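Local coordinates for protein anti-sigma-E factor ChrR (Rhodobacter sphaeroides, PDB 2Z2S) that inhibits the extracytoplasmic function sigma factor sigma-E as a zinc-dependent anti-sigma factor and carries a cupin-like domain needed for the response to singlet oxygen, at residues V7-L12 / R39-A44; T13-G18 / V27-L32; R101-R106 / L129-G134; Q153-F156 / D161-G164. One frame throughout, in Å; residues are numbered along the deposited sequence.

In the fold
The four contacts divide between the two functional halves of ChrR. Interactions 1 and 2 belong to the zinc-binding region that suffices to inhibit sigma-E; their centres lie about 7 Å apart, they share helix 9-17, and they touch directly where V7 CG2 packs 3.6 Å from H31 CD2, beside the zinc. Interactions 3 and 4 belong to the cupin-like half required for the singlet oxygen response, with centres about 16 Å apart and nearest atoms about 5 Å apart. Between the halves, interaction 2 comes within about 8 Å of interactions 3 and 4 (nearest atoms). The F163 side chain in interaction 4 is about 9 Å from that of zinc ligand H31.

Interaction 1: residues V7-L12 / R39-A44; sequences VSDALL and RARAGA
The guanidinium of R41 reaches V7 and D9 while its NE is held in a salt bridge with E37, one turn earlier on helix 36-54; NH1 extends to the start of helix 9-17. There NH1 lies 4.0 Å from the backbone O of V7 and 4.3 Å from OD1 of D9. Both oxygens approach the guanidinium obliquely, and that of D9 stands well out of its plane, with no N-H aimed at it, so what links D9 to R41 is probably only attraction between opposite charges.

The stem of the same side chain is put to apolar use. CG of R41 is anti to the carbonyl carbon (chi1 -59°) and the chain runs extended from CG to NE, so that its stem crosses L12 obliquely. One branch of that leucine does the touching: its CD2 is 3.7 Å from CB and 4.0 Å from CD of R41. The backbones are close here too, with L12 CA 5.9 Å from A42 CA.

Behind this surface S8 is the N-cap of helix 9-17, its OG accepting from L11 N at 3.3 Å. V7 and L12 also pack on helix 22-32, and R41 lies against zinc ligand H6. The contact thus joins the start of helix 9-17 to helix 36-54 beside the zinc site of the anti-sigma region, combining hydrophobic packing at the arginine stem with what is probably long-range attraction at its head, while the salt bridge to E37 holds NE.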
# COMPACT_ATOMS: atom_id res chain seq x y z
N VAL B 7 8.66 9.08 1.68
CA VAL B 7 8.74 8.04 2.67
C VAL B 7 10.03 7.29 2.41
O VAL B 7 10.33 6.95 1.27
CB VAL B 7 7.55 7.07 2.56
CG1 VAL B 7 7.66 6.00 3.61
CG2 VAL B 7 6.29 7.82 2.73
N SER B 8 10.80 7.05 3.47
CA SER B 8 12.08 6.35 3.34
C SER B 8 11.88 4.98 2.73
O SER B 8 10.81 4.40 2.83
CB SER B 8 12.74 6.20 4.71
OG SER B 8 11.94 5.41 5.57
N ASP B 9 12.92 4.47 2.07
CA ASP B 9 12.84 3.17 1.44
C ASP B 9 12.52 2.09 2.45
O ASP B 9 11.81 1.14 2.11
CB ASP B 9 14.16 2.84 0.72
CG ASP B 9 14.40 3.73 -0.50
OD1 ASP B 9 13.42 4.07 -1.18
OD2 ASP B 9 15.58 4.07 -0.78
N ALA B 10 13.02 2.25 3.67
CA ALA B 10 12.79 1.28 4.74
C ALA B 10 11.33 1.27 5.19
O ALA B 10 10.77 0.23 5.56
CB ALA B 10 13.69 1.57 5.89
N LEU B 11 10.69 2.42 5.15
CA LEU B 11 9.29 2.45 5.53
C LEU B 11 8.42 1.92 4.38
O LEU B 11 7.35 1.34 4.61
CB LEU B 11 8.86 3.87 5.88
CG LEU B 11 9.15 4.34 7.30
CD1 LEU B 11 8.45 5.67 7.53
CD2 LEU B 11 8.64 3.31 8.27
N LEU B 12 8.87 2.13 3.15
CA LEU B 12 8.14 1.65 1.98
C LEU B 12 8.25 0.13 1.90
O LEU B 12 7.31 -0.54 1.48
CB LEU B 12 8.71 2.29 0.73
CG LEU B 12 7.81 3.34 0.09
CD1 LEU B 12 7.06 4.19 1.10
CD2 LEU B 12 8.67 4.19 -0.77
N ARG B 39 4.28 6.34 -4.81
CA ARG B 39 3.31 5.35 -5.24
C ARG B 39 3.98 4.38 -6.23
O ARG B 39 3.73 3.17 -6.22
CB ARG B 39 2.15 6.06 -5.91
CG ARG B 39 0.92 5.22 -6.05
CD ARG B 39 -0.04 5.97 -6.92
NE ARG B 39 -1.24 6.44 -6.25
CZ ARG B 39 -2.19 5.65 -5.77
NH1 ARG B 39 -2.06 4.33 -5.88
NH2 ARG B 39 -3.30 6.17 -5.25
N ALA B 40 4.85 4.91 -7.08
CA ALA B 40 5.57 4.07 -8.03
C ALA B 40 6.64 3.25 -7.31
O ALA B 40 6.98 2.13 -7.73
CB ALA B 40 6.22 4.92 -9.08
N ARG B 41 7.20 3.82 -6.24
CA ARG B 41 8.20 3.10 -5.45
C ARG B 41 7.58 1.89 -4.74
O ARG B 41 8.14 0.78 -4.77
CB ARG B 41 8.83 4.02 -4.43
CG ARG B 41 9.48 5.21 -5.06
CD ARG B 41 10.30 5.90 -4.01
NE ARG B 41 10.80 7.19 -4.45
CZ ARG B 41 11.42 8.06 -3.66
NH1 ARG B 41 11.62 7.76 -2.38
NH2 ARG B 41 11.77 9.24 -4.14
N ALA B 42 6.43 2.11 -4.10
CA ALA B 42 5.74 1.03 -3.42
C ALA B 42 5.48 -0.08 -4.45
O ALA B 42 5.71 -1.27 -4.20
CB ALA B 42 4.43 1.53 -2.84
N GLY B 43 5.02 0.34 -5.62
CA GLY B 43 4.74 -0.62 -6.66
C GLY B 43 5.92 -1.51 -6.99
O GLY B 43 5.75 -2.72 -7.13
N ALA B 44 7.11 -0.94 -7.15
CA ALA B 44 8.26 -1.78 -7.46
C ALA B 44 8.47 -2.76 -6.31
O ALA B 44 8.72 -3.95 -6.51
CB ALA B 44 9.48 -0.93 -7.65

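Interaction 2: residues T13-G18 / V27-L32; sequences TAYAAG and VVATHL. With ZN (zinc ion), chain I.
Between segments 13-18 and 27-32 one side chain, that of Y15, makes all the close contacts, to V28, A29 and L32. The two helical segments run almost perpendicular, at 99°, with their axes 11.1 Å apart at closest approach, and the tyrosine ring fills much of the space, meeting side chains from the second helix. Its CG is anti to the backbone N (chi1 176°), a setting that sends the ring across to the second helix.

Different parts of the ring meet different residues. CD1 of Y15 lies 4.1 Å from CG1 of V28, and that same valine branch also comes near CB and CG of the tyrosine. Further out, CE1 of Y15 is 3.9 Å from CB of A29. On the other flank of the ring, CE2 of Y15 is 3.9 Å from CD1 of L32, whose chain crosses it at a slant. All three methyl groups approach the ring obliquely, and all four residues are buried. The hydroxyl, also near A29 CB, is hydrogen-bonded to the backbone of another protein chain. Replacing Y15 by an alanine would probably leave V28, A29 and L32 without their common partner and that backbone group without its hydrogen bond.

Helix 9-17 ends in a Schellman motif in which G18, with positive phi, is the C-prime residue. H31, one residue before L32, binds zinc through NE2 at 2.0 Å, and H6, C35 and C38 complete the site. Crossed helices gathered beside a His2Cys2 zinc site belong to the anti-sigma domain of the zinc-associated anti-sigma (ZAS) superfamily.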
# COMPACT_ATOMS: atom_id res chain seq x y z
N THR B 13 9.39 -0.41 2.29
CA THR B 13 9.56 -1.86 2.30
C THR B 13 8.67 -2.49 3.39
O THR B 13 8.08 -3.56 3.19
CB THR B 13 11.02 -2.26 2.58
OG1 THR B 13 11.85 -1.74 1.54
CG2 THR B 13 11.16 -3.78 2.61
N ALA B 14 8.57 -1.82 4.53
CA ALA B 14 7.73 -2.32 5.61
C ALA B 14 6.27 -2.25 5.17
O ALA B 14 5.52 -3.20 5.40
CB ALA B 14 7.92 -1.49 6.87
N TYR B 15 5.87 -1.15 4.55
CA TYR B 15 4.48 -1.02 4.09
C TYR B 15 4.16 -2.10 3.05
O TYR B 15 3.09 -2.69 3.07
CB TYR B 15 4.23 0.36 3.46
CG TYR B 15 2.83 0.50 2.89
CD1 TYR B 15 1.76 0.94 3.68
CD2 TYR B 15 2.57 0.16 1.57
CE1 TYR B 15 0.46 1.03 3.16
CE2 TYR B 15 1.27 0.24 1.03
CZ TYR B 15 0.22 0.67 1.82
OH TYR B 15 -1.06 0.74 1.28
N ALA B 16 5.10 -2.35 2.14
CA ALA B 16 4.92 -3.36 1.11
C ALA B 16 4.92 -4.77 1.72
O ALA B 16 4.31 -5.69 1.18
CB ALA B 16 6.03 -3.24 0.05
N ALA B 17 5.60 -4.94 2.85
CA ALA B 17 5.63 -6.24 3.51
C ALA B 17 4.34 -6.39 4.34
O ALA B 17 3.89 -7.49 4.64
CB ALA B 17 6.86 -6.36 4.39
N GLY B 18 3.75 -5.25 4.69
CA GLY B 18 2.54 -5.27 5.48
C GLY B 18 2.81 -5.46 6.96
O GLY B 18 1.88 -5.74 7.73
N VAL B 27 -0.24 6.96 7.73
CA VAL B 27 0.48 8.10 7.22
C VAL B 27 1.16 7.78 5.91
O VAL B 27 1.07 8.55 4.95
CB VAL B 27 1.53 8.57 8.22
CG1 VAL B 27 2.37 9.66 7.62
CG2 VAL B 27 0.84 9.08 9.47
N VAL B 28 1.83 6.65 5.86
CA VAL B 28 2.53 6.25 4.66
C VAL B 28 1.59 6.18 3.46
O VAL B 28 1.90 6.69 2.38
CB VAL B 28 3.20 4.90 4.84
CG1 VAL B 28 3.81 4.45 3.53
CG2 VAL B 28 4.27 5.02 5.88
N ALA B 29 0.43 5.56 3.65
CA ALA B 29 -0.54 5.45 2.57
C ALA B 29 -1.22 6.77 2.20
O ALA B 29 -1.68 6.91 1.08
CB ALA B 29 -1.58 4.39 2.91
N THR B 30 -1.29 7.73 3.12
CA THR B 30 -1.93 8.98 2.75
C THR B 30 -0.95 9.72 1.89
O THR B 30 -1.32 10.45 0.96
CB THR B 30 -2.30 9.85 3.96
OG1 THR B 30 -3.28 9.17 4.76
CG2 THR B 30 -2.94 11.16 3.48
N HIS B 31 0.33 9.53 2.17
CA HIS B 31 1.32 10.18 1.35
C HIS B 31 1.21 9.53 -0.02
O HIS B 31 1.09 10.23 -1.02
CB HIS B 31 2.73 9.96 1.91
CG HIS B 31 3.79 10.61 1.10
ND1 HIS B 31 3.86 11.98 0.92
CD2 HIS B 31 4.83 10.09 0.40
CE1 HIS B 31 4.89 12.27 0.14
NE2 HIS B 31 5.50 11.14 -0.18
N LEU B 32 1.21 8.20 -0.05
CA LEU B 32 1.13 7.46 -1.31
C LEU B 32 -0.02 7.91 -2.19
O LEU B 32 0.10 7.91 -3.42
CB LEU B 32 1.02 5.95 -1.08
CG LEU B 32 2.22 5.16 -0.52
CD1 LEU B 32 1.97 3.69 -0.70
CD2 LEU B 32 3.51 5.55 -1.22
ZN ZN I . 6.44 10.93 -1.93

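Interaction 3: residues R101-R106 / L129-G134; sequences RLEDVR and LLWIPG
L102 and L129 have the nearest CA atoms across the segments, 9.2 Å apart, so the contact between this irregular segment and strand 126-132 is made largely by side chains. The two leucines meet methyl to methyl, CD2 of L102 lying 4.1 Å from CD1 of L129, and their side chains cross at about a right angle. Both are buried, and this is the purely apolar part of the contact.

Two residues along the strand, W131 presents the far end of its six-membered ring to E103. OE1 of E103 is 3.9 Å from CH2 of W131 and equally near CZ3; it sits at the ring edge, in its plane, while the carboxylate itself is turned 51° from the indole. The glutamate backbone carries its CB away from the strand, but a bend at chi2 (-67°) swings the carboxylate back toward the tryptophan. Such an in-plane position sets a negative oxygen against the C-H rim, which is probably mildly favourable electrostatically.

The backbone O of L102 also lies oblique to the ring, 4.3 Å from CZ3 of W131; this oxygen accepts a hydrogen bond from W107 NE1. At the other end of the indole, NE1 makes a weak hydrogen bond to D186, and R115 forms a cation-pi contact with W131. Strand 126-132 runs antiparallel between strands 115-119 and 187-193 of the larger cupin-like sheet, while segment 101-106 belongs to the loop linking helix 94-97 to strand 108-109.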
# COMPACT_ATOMS: atom_id res chain seq x y z
N ARG B 101 -15.67 16.72 6.38
CA ARG B 101 -14.59 17.65 6.14
C ARG B 101 -13.83 17.82 7.47
O ARG B 101 -14.41 17.63 8.54
CB ARG B 101 -15.21 18.97 5.72
N LEU B 102 -12.59 18.30 7.43
CA LEU B 102 -11.73 18.57 8.61
C LEU B 102 -12.17 19.64 9.65
O LEU B 102 -11.66 19.66 10.79
CB LEU B 102 -10.33 18.89 8.16
CG LEU B 102 -9.82 17.78 7.25
CD1 LEU B 102 -8.43 18.16 6.83
CD2 LEU B 102 -9.80 16.40 7.93
N GLU B 103 -13.13 20.50 9.29
CA GLU B 103 -13.60 21.55 10.19
C GLU B 103 -14.39 20.98 11.36
O GLU B 103 -14.42 21.59 12.43
CB GLU B 103 -14.46 22.53 9.40
CG GLU B 103 -14.09 22.62 7.90
CD GLU B 103 -12.72 23.24 7.64
OE1 GLU B 103 -11.71 22.75 8.21
OE2 GLU B 103 -12.65 24.22 6.86
N ASP B 104 -15.00 19.80 11.19
CA ASP B 104 -15.82 19.21 12.23
C ASP B 104 -15.39 17.89 12.85
O ASP B 104 -16.22 17.02 13.09
CB ASP B 104 -17.25 19.08 11.74
CG ASP B 104 -17.82 20.38 11.20
OD1 ASP B 104 -17.41 21.46 11.68
OD2 ASP B 104 -18.68 20.34 10.30
N VAL B 105 -14.10 17.72 13.11
CA VAL B 105 -13.63 16.50 13.76
C VAL B 105 -13.64 16.83 15.26
O VAL B 105 -13.87 17.99 15.63
CB VAL B 105 -12.20 16.13 13.29
CG1 VAL B 105 -11.27 17.24 13.61
CG2 VAL B 105 -11.73 14.84 13.95
N ARG B 106 -13.42 15.85 16.13
CA ARG B 106 -13.42 16.11 17.57
C ARG B 106 -12.10 16.75 17.99
O ARG B 106 -11.15 16.07 18.37
CB ARG B 106 -13.68 14.83 18.35
N LEU B 129 -4.53 14.14 14.19
CA LEU B 129 -4.51 15.30 13.30
C LEU B 129 -4.11 16.48 14.16
O LEU B 129 -4.73 16.74 15.18
CB LEU B 129 -5.90 15.56 12.71
CG LEU B 129 -6.43 14.58 11.67
CD1 LEU B 129 -7.85 14.98 11.30
CD2 LEU B 129 -5.53 14.61 10.43
N LEU B 130 -3.06 17.18 13.76
CA LEU B 130 -2.62 18.34 14.52
C LEU B 130 -3.01 19.59 13.75
O LEU B 130 -2.79 19.69 12.55
CB LEU B 130 -1.11 18.30 14.71
CG LEU B 130 -0.63 17.26 15.72
CD1 LEU B 130 0.88 17.17 15.70
CD2 LEU B 130 -1.14 17.64 17.10
N TRP B 131 -3.61 20.54 14.45
CA TRP B 131 -4.03 21.78 13.82
C TRP B 131 -3.19 22.91 14.39
O TRP B 131 -3.37 23.32 15.54
CB TRP B 131 -5.52 22.01 14.06
CG TRP B 131 -6.07 23.24 13.43
CD1 TRP B 131 -5.76 24.53 13.74
CD2 TRP B 131 -7.06 23.31 12.39
NE1 TRP B 131 -6.49 25.40 12.97
CE2 TRP B 131 -7.30 24.67 12.13
CE3 TRP B 131 -7.76 22.34 11.66
CZ2 TRP B 131 -8.21 25.10 11.17
CZ3 TRP B 131 -8.68 22.77 10.70
CH2 TRP B 131 -8.90 24.14 10.46
N ILE B 132 -2.28 23.42 13.57
CA ILE B 132 -1.38 24.49 13.98
C ILE B 132 -1.55 25.71 13.11
O ILE B 132 -1.30 25.66 11.91
CB ILE B 132 0.05 24.04 13.86
CG1 ILE B 132 0.27 22.88 14.79
CG2 ILE B 132 1.01 25.16 14.21
CD1 ILE B 132 1.29 22.07 14.28
N PRO B 133 -1.97 26.83 13.72
CA PRO B 133 -2.20 28.11 13.06
C PRO B 133 -0.91 28.77 12.61
O PRO B 133 0.16 28.50 13.16
CB PRO B 133 -2.90 28.93 14.15
CG PRO B 133 -3.46 27.88 15.08
CD PRO B 133 -2.33 26.91 15.14
N GLY B 134 -1.02 29.64 11.61
CA GLY B 134 0.16 30.31 11.12
C GLY B 134 0.85 31.07 12.23
O GLY B 134 0.20 31.74 13.03

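Interaction 4: residues Q153-F156 / D161-G164; sequences QGAF and DRFG
The beta hairpin formed by strands 155-157 and 162-164 is joined by F156 and F163, an antiparallel hydrogen-bonded pair. F156 N donates to F163 O over 3.1 Å, at an N-H...O angle of 148°; the return bond, from F163 N to F156 O at 3.2 Å, is more bent and weak.

Both phenylalanines project from the same face of the sheet. CG of F156 sits between its own backbone N and carbonyl carbon, the crowded position (chi1 68°), and this brings the ring back over its neighbour. CB of F163 makes a CH-pi contact over one face of the F156 ring, 4.3 Å from the centroid and offset toward the rim. The rings themselves meet obliquely, planes 31° apart, with CE2 of F156 3.7 Å from CD1 of F163. At the edge of the F163 ring, in its plane, lies F156 O, 3.8 Å from CD1 of F163.

The extended R162 brings NH2 to 3.7 Å from CB of A155, which projects on the face opposite F156, while its NE forms a salt bridge with E182. A serine in place of F156 would keep the backbone bonds but is likely to strip F163 CB and ring of their F156 partner and open a gap beside V151 and C189. F156 lies about 6 Å from H177, a binding residue for the protein's second zinc, side chain to side chain. One good and one weak backbone bond thus tie the strands at this pair, and the aromatic contact adds apolar packing.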
# COMPACT_ATOMS: atom_id res chain seq x y z
N GLN B 153 -2.16 20.64 4.78
CA GLN B 153 -2.46 22.01 4.41
C GLN B 153 -1.40 22.94 4.99
O GLN B 153 -0.84 22.68 6.05
CB GLN B 153 -3.84 22.43 4.93
CG GLN B 153 -4.27 23.80 4.44
CD GLN B 153 -5.57 24.27 5.05
OE1 GLN B 153 -5.64 24.54 6.25
NE2 GLN B 153 -6.61 24.38 4.23
N GLY B 154 -1.12 24.03 4.28
CA GLY B 154 -0.11 24.96 4.75
C GLY B 154 1.28 24.36 4.74
O GLY B 154 1.66 23.63 3.82
N ALA B 155 2.06 24.65 5.78
CA ALA B 155 3.41 24.12 5.84
C ALA B 155 4.08 24.56 7.13
O ALA B 155 3.51 25.34 7.89
CB ALA B 155 4.20 24.62 4.66
N PHE B 156 5.28 24.06 7.37
CA PHE B 156 6.01 24.42 8.58
C PHE B 156 7.50 24.22 8.44
O PHE B 156 7.95 23.30 7.75
CB PHE B 156 5.50 23.61 9.78
CG PHE B 156 5.80 22.14 9.72
CD1 PHE B 156 4.85 21.24 9.25
CD2 PHE B 156 7.01 21.64 10.19
CE1 PHE B 156 5.11 19.86 9.26
CE2 PHE B 156 7.28 20.27 10.21
CZ PHE B 156 6.33 19.38 9.74
N ASP B 161 15.01 21.92 6.98
CA ASP B 161 14.20 21.96 5.77
C ASP B 161 12.81 22.55 5.98
O ASP B 161 12.47 23.03 7.06
CB ASP B 161 14.07 20.55 5.19
N ARG B 162 12.01 22.51 4.91
CA ARG B 162 10.64 23.00 4.92
C ARG B 162 9.71 21.84 4.55
O ARG B 162 10.15 20.85 3.97
CB ARG B 162 10.46 24.14 3.91
CG ARG B 162 9.05 24.76 3.90
CD ARG B 162 8.94 25.90 2.92
NE ARG B 162 7.57 26.40 2.85
CZ ARG B 162 6.75 26.19 1.82
NH1 ARG B 162 7.17 25.50 0.77
NH2 ARG B 162 5.52 26.69 1.84
N PHE B 163 8.43 21.95 4.89
CA PHE B 163 7.49 20.89 4.56
C PHE B 163 6.13 21.45 4.20
O PHE B 163 5.43 21.97 5.05
CB PHE B 163 7.34 19.91 5.72
CG PHE B 163 8.63 19.28 6.16
CD1 PHE B 163 9.39 19.85 7.17
CD2 PHE B 163 9.07 18.11 5.58
CE1 PHE B 163 10.57 19.25 7.60
CE2 PHE B 163 10.25 17.51 6.01
CZ PHE B 163 10.99 18.08 7.02
N GLY B 164 5.76 21.33 2.93
CA GLY B 164 4.48 21.84 2.49
C GLY B 164 3.51 20.72 2.19
O GLY B 164 3.85 19.55 2.31